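Local coordinates for protein ALDH21) (Physcomitrella patens subsp. patens, PDB 5MZ5) that catalyses the NADP(+)-dependent oxidation of succinic semialdehyde to succinate as a member of the aldehyde dehydrogenase family, at residues Arg325-Glu330 / Leu421-Ser426; Glu157-Asp162 / Gly172-Phe177; Glu105-Glu110 / Gly225-Lys230. One frame throughout, in Å; residues are numbered along the deposited sequence.

Overall arrangement
The three contacts sit in three different parts of an aldehyde dehydrogenase subunit. Along the chain, interaction 3 (105-110 with 225-230) encloses interaction 2 (157-162 with 172-177), and interaction 1 (325-330 with 421-426) follows both. Interaction 3 packs helix 97-113 on helix 219-229 of the Rossmann-type cofactor domain, interaction 2 builds the hairpin of the three-stranded oligomerisation sheet, and interaction 1 pairs two strands of the separate mixed sheet of the catalytic domain. Their centres lie 51 Å (1 and 2), 46 Å (1 and 3) and 35 Å (2 and 3) apart, and none touch. The contacts thus hold together three separate parts of the subunit, one of them the sheet that runs on into a neighbouring subunit.

Interaction 1: Arg325-Glu330 / Leu421-Ser426; sequences RLYVHE and LLYKYS
Five backbone hydrogen bonds lace Arg325-Glu330 to Leu421-Ser426 as adjacent parallel strands in the mixed sheet of the catalytic domain, where strand 290-294 bonds to the other side of strand 323-329. Leu326 N binds Leu421 O at 2.8 Å, and the ladder continues through Tyr423 N to Leu326 O, Val328 N to Tyr423 O, Tyr425 N to Val328 O and Glu330 N to Tyr425 O. As in any beta strand, side chains alternate between the two faces.

The face bearing Tyr327, Tyr423, His329 and Tyr425 is dominated by aromatic rings. The first two tyrosines lie side by side and point the same way; their planes are within 14° of parallel, but the rings are slid apart, so the touch is Tyr327 CE1 against Tyr423 CD2 at 3.5 Å. Tyr425 behaves differently: its CG stands between the backbone N and the carbonyl carbon (chi1 72°), which leans the ring across the neighbouring strand. His329 CA sits over that ring's face in a CH-pi contact, 3.8 Å from the centroid, while the imidazole presents its edge, the planes turned 77° apart.

On the opposite face the contacts are largely aliphatic. Leu422 CD1 meets Leu326 CG at 3.9 Å and Val328 CG2 at 4.0 Å, and the Lys424 methylenes lie on Glu330. Branched Val328 and Leu422 suit a surface against which helix 333-345 packs.

Arg325 NH2 donates to Tyr327 OH at 2.8 Å, and Arg325 also reaches Asn289 and the carbonyls of Glu434 and Cys435. The hydroxyls of Tyr423 and Tyr425 bond to Val404 O and Asp295.

The chemistry implies a division of labour: main-chain bonds set the register, mainly apolar and aromatic contacts join the side chains on each face, and tyrosine suits its places because its ring packs on its neighbours while its hydroxyl finds a polar partner.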
loop_
_atom_site.group_PDB
_atom_site.type_symbol
_atom_site.label_atom_id
_atom_site.label_comp_id
_atom_site.label_asym_id
_atom_site.label_seq_id
_atom_site.Cartn_x
_atom_site.Cartn_y
_atom_site.Cartn_z
ATOM N N ARG A 325 -7.970 8.965 -34.639
ATOM C CA ARG A 325 -7.603 7.911 -35.592
ATOM C C ARG A 325 -8.296 6.593 -35.266
ATOM O O ARG A 325 -8.293 6.145 -34.113
ATOM C CB ARG A 325 -6.073 7.722 -35.647
ATOM C CG ARG A 325 -5.285 8.993 -36.003
ATOM C CD ARG A 325 -3.793 8.759 -35.918
ATOM N NE ARG A 325 -3.300 8.637 -34.539
ATOM C CZ ARG A 325 -2.418 7.729 -34.135
ATOM N NH1 ARG A 325 -1.976 7.738 -32.886
ATOM N NH2 ARG A 325 -1.957 6.813 -34.983
ATOM N N LEU A 326 -8.919 5.996 -36.295
ATOM C CA LEU A 326 -9.659 4.758 -36.160
ATOM C C LEU A 326 -9.080 3.698 -37.096
ATOM O O LEU A 326 -9.091 3.885 -38.311
ATOM C CB LEU A 326 -11.158 5.015 -36.428
ATOM C CG LEU A 326 -12.144 3.849 -36.337
ATOM C CD1 LEU A 326 -11.953 3.007 -35.042
ATOM C CD2 LEU A 326 -13.578 4.353 -36.480
ATOM N N TYR A 327 -8.574 2.597 -36.509
ATOM C CA TYR A 327 -7.958 1.452 -37.193
ATOM C C TYR A 327 -8.890 0.262 -37.076
ATOM O O TYR A 327 -9.176 -0.201 -35.970
ATOM C CB TYR A 327 -6.556 1.150 -36.600
ATOM C CG TYR A 327 -5.619 2.329 -36.764
ATOM C CD1 TYR A 327 -4.898 2.515 -37.943
ATOM C CD2 TYR A 327 -5.499 3.292 -35.762
ATOM C CE1 TYR A 327 -4.079 3.631 -38.124
ATOM C CE2 TYR A 327 -4.695 4.414 -35.933
ATOM C CZ TYR A 327 -3.986 4.581 -37.116
ATOM O OH TYR A 327 -3.204 5.694 -37.281
ATOM N N VAL A 328 -9.445 -0.170 -38.213
ATOM C CA VAL A 328 -10.405 -1.275 -38.250
ATOM C C VAL A 328 -9.833 -2.444 -39.050
ATOM O O VAL A 328 -9.307 -2.246 -40.139
ATOM C CB VAL A 328 -11.778 -0.803 -38.806
ATOM C CG1 VAL A 328 -12.791 -1.943 -38.814
ATOM C CG2 VAL A 328 -12.308 0.397 -38.014
ATOM N N HIS A 329 -9.914 -3.657 -38.494
ATOM C CA HIS A 329 -9.424 -4.840 -39.182
ATOM C C HIS A 329 -10.200 -5.038 -40.516
ATOM O O HIS A 329 -11.410 -4.799 -40.579
ATOM C CB HIS A 329 -9.512 -6.070 -38.274
ATOM C CG HIS A 329 -8.919 -7.296 -38.903
ATOM N ND1 HIS A 329 -9.679 -8.148 -39.662
ATOM C CD2 HIS A 329 -7.640 -7.735 -38.906
ATOM C CE1 HIS A 329 -8.858 -9.095 -40.075
ATOM N NE2 HIS A 329 -7.620 -8.888 -39.645
ATOM N N GLU A 330 -9.470 -5.436 -41.578
ATOM C CA GLU A 330 -9.966 -5.637 -42.938
ATOM C C GLU A 330 -11.259 -6.460 -43.037
ATOM O O GLU A 330 -12.090 -6.138 -43.891
ATOM C CB GLU A 330 -8.869 -6.228 -43.839
ATOM C CG GLU A 330 -8.393 -7.616 -43.440
ATOM C CD GLU A 330 -7.270 -8.245 -44.243
ATOM O OE1 GLU A 330 -6.609 -9.148 -43.686
ATOM O OE2 GLU A 330 -7.039 -7.850 -45.409
ATOM N N LEU A 421 -9.993 10.148 -38.601
ATOM C CA LEU A 421 -9.199 9.572 -39.679
ATOM C C LEU A 421 -9.314 8.060 -39.634
ATOM O O LEU A 421 -8.859 7.433 -38.680
ATOM C CB LEU A 421 -7.736 10.025 -39.635
ATOM C CG LEU A 421 -7.465 11.532 -39.686
ATOM C CD1 LEU A 421 -6.034 11.787 -39.992
ATOM C CD2 LEU A 421 -8.330 12.240 -40.719
ATOM N N LEU A 422 -9.969 7.487 -40.654
ATOM C CA LEU A 422 -10.225 6.055 -40.779
ATOM C C LEU A 422 -9.150 5.329 -41.573
ATOM O O LEU A 422 -8.727 5.793 -42.634
ATOM C CB LEU A 422 -11.611 5.842 -41.423
ATOM C CG LEU A 422 -12.123 4.408 -41.609
ATOM C CD1 LEU A 422 -12.240 3.649 -40.266
ATOM C CD2 LEU A 422 -13.463 4.418 -42.313
ATOM N N TYR A 423 -8.726 4.172 -41.052
ATOM C CA TYR A 423 -7.712 3.301 -41.662
ATOM C C TYR A 423 -8.091 1.837 -41.507
ATOM O O TYR A 423 -8.767 1.446 -40.551
ATOM C CB TYR A 423 -6.326 3.523 -41.015
ATOM C CG TYR A 423 -5.815 4.942 -41.109
ATOM C CD1 TYR A 423 -5.201 5.407 -42.269
ATOM C CD2 TYR A 423 -5.958 5.829 -40.041
ATOM C CE1 TYR A 423 -4.744 6.721 -42.371
ATOM C CE2 TYR A 423 -5.494 7.145 -40.126
ATOM C CZ TYR A 423 -4.888 7.587 -41.295
ATOM O OH TYR A 423 -4.425 8.879 -41.403
ATOM N N LYS A 424 -7.600 1.028 -42.436
ATOM C CA LYS A 424 -7.768 -0.414 -42.469
ATOM C C LYS A 424 -6.418 -1.039 -42.124
ATOM O O LYS A 424 -5.373 -0.474 -42.456
ATOM C CB LYS A 424 -8.187 -0.844 -43.886
ATOM C CG LYS A 424 -8.508 -2.338 -44.049
ATOM C CD LYS A 424 -8.921 -2.740 -45.484
ATOM C CE LYS A 424 -7.907 -2.599 -46.591
ATOM N NZ LYS A 424 -8.545 -2.784 -47.927
ATOM N N TYR A 425 -6.438 -2.207 -41.473
ATOM C CA TYR A 425 -5.222 -2.962 -41.180
ATOM C C TYR A 425 -5.501 -4.454 -41.364
ATOM O O TYR A 425 -6.661 -4.882 -41.305
ATOM C CB TYR A 425 -4.627 -2.628 -39.777
ATOM C CG TYR A 425 -5.436 -3.175 -38.624
ATOM C CD1 TYR A 425 -5.258 -4.482 -38.180
ATOM C CD2 TYR A 425 -6.375 -2.384 -37.970
ATOM C CE1 TYR A 425 -6.019 -5.000 -37.137
ATOM C CE2 TYR A 425 -7.114 -2.876 -36.895
ATOM C CZ TYR A 425 -6.934 -4.186 -36.485
ATOM O OH TYR A 425 -7.704 -4.690 -35.474
ATOM N N SER A 426 -4.434 -5.234 -41.578
ATOM C CA SER A 426 -4.529 -6.688 -41.729
ATOM C C SER A 426 -3.784 -7.397 -40.599
ATOM O O SER A 426 -4.140 -8.529 -40.254
ATOM C CB SER A 426 -3.974 -7.133 -43.083
ATOM O OG SER A 426 -2.665 -6.629 -43.304
#

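Interaction 2: Glu157-Asp162 / Gly172-Phe177; sequences EHIPLD and GIVKKF
Gly172 and Ile159 form a hydrogen-bonded antiparallel pair: Gly172 N donates to Ile159 O and Ile159 N to Gly172 O, each at 2.8 Å. The glycine oxygen also lies over one face of the His158 ring, with His158 CD2 3.6 Å away. Lack of a side chain suits this position, since a CB would come only about 3.0 Å from Leu161 CD1 and 3.1 Å from Ile159 CG1.

Val174 makes the next such pair, with Glu157. Its N reaches Glu157 O at 2.8 Å, and its O accepts from Glu157 N. Its CG2, set anti to the carbonyl carbon, touches Ile159 CD1 at 3.7 Å as the two side chains cross obliquely. A compact branched residue fits here because Thr504 and Val506 of strand 502-510 also pack on it.

Glu157 lays its CB beside that of Val174, but its carboxylate leads off the sheet, where OE1 makes a weak hydrogen bond to the hydroxyl of Tyr496 of one neighbouring subunit. On the other face, the edge of the His158 ring meets Ile173 CG1, and His158 NE2 is hydrogen-bonded to Gln171.

Glu157 and His158 also pair with an antiparallel strand of a different neighbouring subunit, continuing the sheet across the interface. This beta hairpin, joined by strand 502-510 into a three-stranded antiparallel sheet, is characteristic of the oligomerisation domain of aldehyde dehydrogenases.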
loop_
_atom_site.group_PDB
_atom_site.type_symbol
_atom_site.label_atom_id
_atom_site.label_comp_id
_atom_site.label_asym_id
_atom_site.label_seq_id
_atom_site.Cartn_x
_atom_site.Cartn_y
_atom_site.Cartn_z
ATOM N N GLU A 157 4.208 6.068 6.064
ATOM C CA GLU A 157 4.713 4.726 6.343
ATOM C C GLU A 157 5.538 4.705 7.606
ATOM O O GLU A 157 6.224 5.668 7.928
ATOM C CB GLU A 157 5.664 4.244 5.227
ATOM C CG GLU A 157 5.214 4.300 3.777
ATOM C CD GLU A 157 6.310 3.714 2.902
ATOM O OE1 GLU A 157 7.208 4.478 2.469
ATOM O OE2 GLU A 157 6.335 2.468 2.758
ATOM N N HIS A 158 5.527 3.572 8.267
ATOM C CA HIS A 158 6.450 3.244 9.317
ATOM C C HIS A 158 7.427 2.262 8.639
ATOM O O HIS A 158 7.009 1.220 8.132
ATOM C CB HIS A 158 5.805 2.628 10.551
ATOM C CG HIS A 158 6.842 2.446 11.596
ATOM N ND1 HIS A 158 7.568 1.267 11.689
ATOM C CD2 HIS A 158 7.401 3.371 12.407
ATOM C CE1 HIS A 158 8.487 1.492 12.612
ATOM N NE2 HIS A 158 8.419 2.745 13.073
ATOM N N ILE A 159 8.700 2.652 8.528
ATOM C CA ILE A 159 9.673 1.826 7.819
ATOM C C ILE A 159 10.789 1.318 8.730
ATOM O O ILE A 159 11.361 2.099 9.500
ATOM C CB ILE A 159 10.247 2.516 6.524
ATOM C CG1 ILE A 159 11.035 3.823 6.829
ATOM C CG2 ILE A 159 9.147 2.753 5.469
ATOM C CD1 ILE A 159 11.886 4.405 5.609
ATOM N N PRO A 160 11.134 0.009 8.644
ATOM C CA PRO A 160 12.328 -0.460 9.380
ATOM C C PRO A 160 13.555 0.041 8.589
ATOM O O PRO A 160 13.528 0.065 7.350
ATOM C CB PRO A 160 12.200 -1.980 9.336
ATOM C CG PRO A 160 11.422 -2.259 8.071
ATOM C CD PRO A 160 10.575 -1.046 7.761
ATOM N N LEU A 161 14.567 0.559 9.279
ATOM C CA LEU A 161 15.754 1.047 8.584
ATOM C C LEU A 161 16.991 0.209 8.941
ATOM O O LEU A 161 18.063 0.423 8.382
ATOM C CB LEU A 161 15.973 2.553 8.819
ATOM C CG LEU A 161 15.005 3.518 8.099
ATOM C CD1 LEU A 161 15.226 4.940 8.581
ATOM C CD2 LEU A 161 15.135 3.423 6.567
ATOM N N ASP A 162 16.811 -0.802 9.822
ATOM C CA ASP A 162 17.867 -1.733 10.242
ATOM C C ASP A 162 17.963 -2.880 9.226
ATOM O O ASP A 162 17.759 -4.046 9.551
ATOM C CB ASP A 162 17.625 -2.219 11.688
ATOM C CG ASP A 162 16.285 -2.908 11.966
ATOM O OD1 ASP A 162 15.300 -2.624 11.247
ATOM O OD2 ASP A 162 16.228 -3.736 12.894
ATOM N N GLY A 172 12.158 4.461 10.758
ATOM C CA GLY A 172 11.741 5.720 10.168
ATOM C C GLY A 172 10.252 5.878 10.053
ATOM O O GLY A 172 9.516 4.891 9.934
ATOM N N ILE A 173 9.802 7.121 10.134
ATOM C CA ILE A 173 8.412 7.506 9.901
ATOM C C ILE A 173 8.465 8.404 8.669
ATOM O O ILE A 173 9.133 9.435 8.690
ATOM C CB ILE A 173 7.720 8.200 11.109
ATOM C CG1 ILE A 173 7.608 7.230 12.313
ATOM C CG2 ILE A 173 6.326 8.758 10.684
ATOM C CD1 ILE A 173 7.415 7.915 13.649
ATOM N N VAL A 174 7.803 7.975 7.594
ATOM C CA VAL A 174 7.736 8.713 6.335
ATOM C C VAL A 174 6.362 9.363 6.263
ATOM O O VAL A 174 5.356 8.668 6.321
ATOM C CB VAL A 174 8.017 7.813 5.104
ATOM C CG1 VAL A 174 8.033 8.639 3.823
ATOM C CG2 VAL A 174 9.329 7.055 5.267
ATOM N N LYS A 175 6.325 10.690 6.165
ATOM C CA LYS A 175 5.086 11.457 6.129
ATOM C C LYS A 175 5.151 12.438 4.959
ATOM O O LYS A 175 6.233 12.808 4.519
ATOM C CB LYS A 175 4.922 12.190 7.482
ATOM C CG LYS A 175 3.533 12.644 7.837
ATOM C CD LYS A 175 3.426 12.840 9.335
ATOM C CE LYS A 175 2.990 14.231 9.712
ATOM N NZ LYS A 175 2.715 14.325 11.171
ATOM N N LYS A 176 3.987 12.811 4.424
ATOM C CA LYS A 176 3.866 13.735 3.296
ATOM C C LYS A 176 3.362 15.084 3.767
ATOM O O LYS A 176 2.478 15.157 4.620
ATOM C CB LYS A 176 2.981 13.147 2.188
ATOM C CG LYS A 176 3.633 11.994 1.447
ATOM C CD LYS A 176 2.651 11.334 0.513
ATOM C CE LYS A 176 3.177 10.046 -0.070
ATOM N NZ LYS A 176 3.853 10.277 -1.374
ATOM N N PHE A 177 3.955 16.157 3.237
ATOM C CA PHE A 177 3.632 17.524 3.627
ATOM C C PHE A 177 3.210 18.370 2.435
ATOM O O PHE A 177 3.727 18.141 1.345
ATOM C CB PHE A 177 4.872 18.161 4.300
ATOM C CG PHE A 177 5.201 17.587 5.656
ATOM C CD1 PHE A 177 5.889 16.379 5.773
ATOM C CD2 PHE A 177 4.831 18.256 6.820
ATOM C CE1 PHE A 177 6.160 15.830 7.034
ATOM C CE2 PHE A 177 5.121 17.717 8.079
ATOM C CZ PHE A 177 5.807 16.521 8.177
#

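Interaction 3: Glu105-Glu110 / Gly225-Lys230; sequences EKVVAE and GEILHK
Val107 wedges against Ile227 and Leu228 where helix 97-113 packs on helix 219-229. The second helix belongs to a beta-alpha-beta crossover of the Rossmann-type cofactor domain, linking parallel strands 209-212 and 239-241, so the contact fastens an earlier helix onto the outside of that fold. The short segments run at 128° to each other, with axes 9.9 Å apart at closest approach.

In Val107 it is the CG2 branch that does most of the touching. It stands anti to the carbonyl carbon and meets Leu228 CD2 at 3.7 Å and Ile227 CG2 at 3.9 Å. Ile227 CG2 also approaches the backbone, 3.8 Å from Val107 CA, so the isoleucine's methyl rests directly on the first helix's backbone. A short branched side chain suits the position, since Phe144 of helix 130-151 and Ile231 also pack against it.

One turn on comes Glu110, whose side chain serves two purposes. Its CB lies 3.8 Å from Ile227 CG2, extending the nonpolar strip, and the chain then bends at chi2 (-79°) so that the carboxylate comes round to Lys230. Glu110 OE1 rests 3.6 Å from Ile227 CG1. With an alanine here, Lys230 would probably be left without its carboxylate mate, its ammonium group free to turn, and Ile227 CG1 would lose its contact with the carboxylate.

Lys230 suits its end of the contact because it follows closely on helix 219-229, and its long chain can reach across. Arg114 adds only a weak, long ion pair to the same carboxylate oxygen. In the salt bridge itself, Lys230 NZ comes to Glu110 OE1 at 2.9 Å from above the carboxylate plane, about 57° out of it.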
loop_
_atom_site.group_PDB
_atom_site.type_symbol
_atom_site.label_atom_id
_atom_site.label_comp_id
_atom_site.label_asym_id
_atom_site.label_seq_id
_atom_site.Cartn_x
_atom_site.Cartn_y
_atom_site.Cartn_z
ATOM N N GLU A 105 -16.536 19.093 0.967
ATOM C CA GLU A 105 -17.923 18.641 1.074
ATOM C C GLU A 105 -18.892 19.805 0.889
ATOM O O GLU A 105 -19.982 19.610 0.338
ATOM C CB GLU A 105 -18.184 17.927 2.410
ATOM C CG GLU A 105 -17.509 16.570 2.494
ATOM C CD GLU A 105 -17.765 15.819 3.787
ATOM O OE1 GLU A 105 -17.715 16.434 4.878
ATOM O OE2 GLU A 105 -18.001 14.595 3.704
ATOM N N LYS A 106 -18.496 21.009 1.347
ATOM C CA LYS A 106 -19.297 22.220 1.187
ATOM C C LYS A 106 -19.329 22.638 -0.289
ATOM O O LYS A 106 -20.347 23.125 -0.751
ATOM C CB LYS A 106 -18.800 23.354 2.098
ATOM C CG LYS A 106 -19.265 23.195 3.533
ATOM C CD LYS A 106 -18.681 24.282 4.432
ATOM C CE LYS A 106 -19.086 24.074 5.873
ATOM N NZ LYS A 106 -18.985 25.329 6.667
ATOM N N VAL A 107 -18.226 22.393 -1.036
ATOM C CA VAL A 107 -18.153 22.666 -2.475
ATOM C C VAL A 107 -19.121 21.692 -3.198
ATOM O O VAL A 107 -19.901 22.138 -4.033
ATOM C CB VAL A 107 -16.697 22.584 -3.044
ATOM C CG1 VAL A 107 -16.679 22.760 -4.563
ATOM C CG2 VAL A 107 -15.792 23.610 -2.383
ATOM N N VAL A 108 -19.088 20.389 -2.834
ATOM C CA VAL A 108 -19.974 19.342 -3.376
ATOM C C VAL A 108 -21.461 19.760 -3.217
ATOM O O VAL A 108 -22.201 19.748 -4.208
ATOM C CB VAL A 108 -19.673 17.949 -2.749
ATOM C CG1 VAL A 108 -20.770 16.929 -3.058
ATOM C CG2 VAL A 108 -18.312 17.425 -3.195
ATOM N N ALA A 109 -21.852 20.202 -1.998
ATOM C CA ALA A 109 -23.205 20.648 -1.651
ATOM C C ALA A 109 -23.654 21.870 -2.462
ATOM O O ALA A 109 -24.791 21.899 -2.942
ATOM C CB ALA A 109 -23.310 20.933 -0.153
ATOM N N GLU A 110 -22.755 22.848 -2.651
ATOM C CA GLU A 110 -23.046 24.048 -3.440
ATOM C C GLU A 110 -23.149 23.762 -4.944
ATOM O O GLU A 110 -23.999 24.361 -5.603
ATOM C CB GLU A 110 -22.056 25.170 -3.138
ATOM C CG GLU A 110 -22.616 26.239 -2.210
ATOM C CD GLU A 110 -23.540 27.246 -2.875
ATOM O OE1 GLU A 110 -23.031 28.140 -3.588
ATOM O OE2 GLU A 110 -24.772 27.158 -2.663
ATOM N N GLY A 225 -14.892 30.082 -7.094
ATOM C CA GLY A 225 -14.416 31.194 -6.277
ATOM C C GLY A 225 -15.488 31.738 -5.357
ATOM O O GLY A 225 -15.214 31.944 -4.177
ATOM N N GLU A 226 -16.739 31.904 -5.871
ATOM C CA GLU A 226 -17.899 32.367 -5.096
ATOM C C GLU A 226 -18.211 31.361 -3.992
ATOM O O GLU A 226 -18.465 31.748 -2.844
ATOM C CB GLU A 226 -19.144 32.511 -5.983
ATOM C CG GLU A 226 -19.139 33.661 -6.966
ATOM C CD GLU A 226 -20.248 33.598 -8.004
ATOM O OE1 GLU A 226 -20.025 34.117 -9.121
ATOM O OE2 GLU A 226 -21.325 33.022 -7.717
ATOM N N ILE A 227 -18.209 30.069 -4.358
ATOM C CA ILE A 227 -18.463 28.959 -3.443
ATOM C C ILE A 227 -17.385 28.956 -2.339
ATOM O O ILE A 227 -17.725 28.962 -1.168
ATOM C CB ILE A 227 -18.532 27.616 -4.228
ATOM C CG1 ILE A 227 -19.791 27.568 -5.128
ATOM C CG2 ILE A 227 -18.428 26.400 -3.282
ATOM C CD1 ILE A 227 -19.766 26.535 -6.245
ATOM N N LEU A 228 -16.101 29.023 -2.729
ATOM C CA LEU A 228 -14.965 28.994 -1.818
ATOM C C LEU A 228 -14.925 30.157 -0.852
ATOM O O LEU A 228 -14.570 29.966 0.304
ATOM C CB LEU A 228 -13.639 28.879 -2.598
ATOM C CG LEU A 228 -13.362 27.554 -3.296
ATOM C CD1 LEU A 228 -12.070 27.631 -4.059
ATOM C CD2 LEU A 228 -13.338 26.391 -2.303
ATOM N N HIS A 229 -15.319 31.353 -1.322
ATOM C CA HIS A 229 -15.378 32.588 -0.543
ATOM C C HIS A 229 -16.288 32.466 0.689
ATOM O O HIS A 229 -15.975 33.032 1.725
ATOM C CB HIS A 229 -15.818 33.761 -1.454
ATOM C CG HIS A 229 -16.219 34.995 -0.705
ATOM N ND1 HIS A 229 -15.299 35.713 0.064
ATOM C CD2 HIS A 229 -17.436 35.575 -0.582
ATOM C CE1 HIS A 229 -15.986 36.700 0.618
ATOM N NE2 HIS A 229 -17.272 36.664 0.255
ATOM N N LYS A 230 -17.401 31.721 0.580
ATOM C CA LYS A 230 -18.375 31.524 1.656
ATOM C C LYS A 230 -17.960 30.430 2.657
ATOM O O LYS A 230 -18.674 30.215 3.633
ATOM C CB LYS A 230 -19.766 31.205 1.059
ATOM C CG LYS A 230 -20.369 32.328 0.197
ATOM C CD LYS A 230 -21.670 31.886 -0.537
ATOM C CE LYS A 230 -21.458 30.974 -1.738
ATOM N NZ LYS A 230 -22.687 30.795 -2.557
#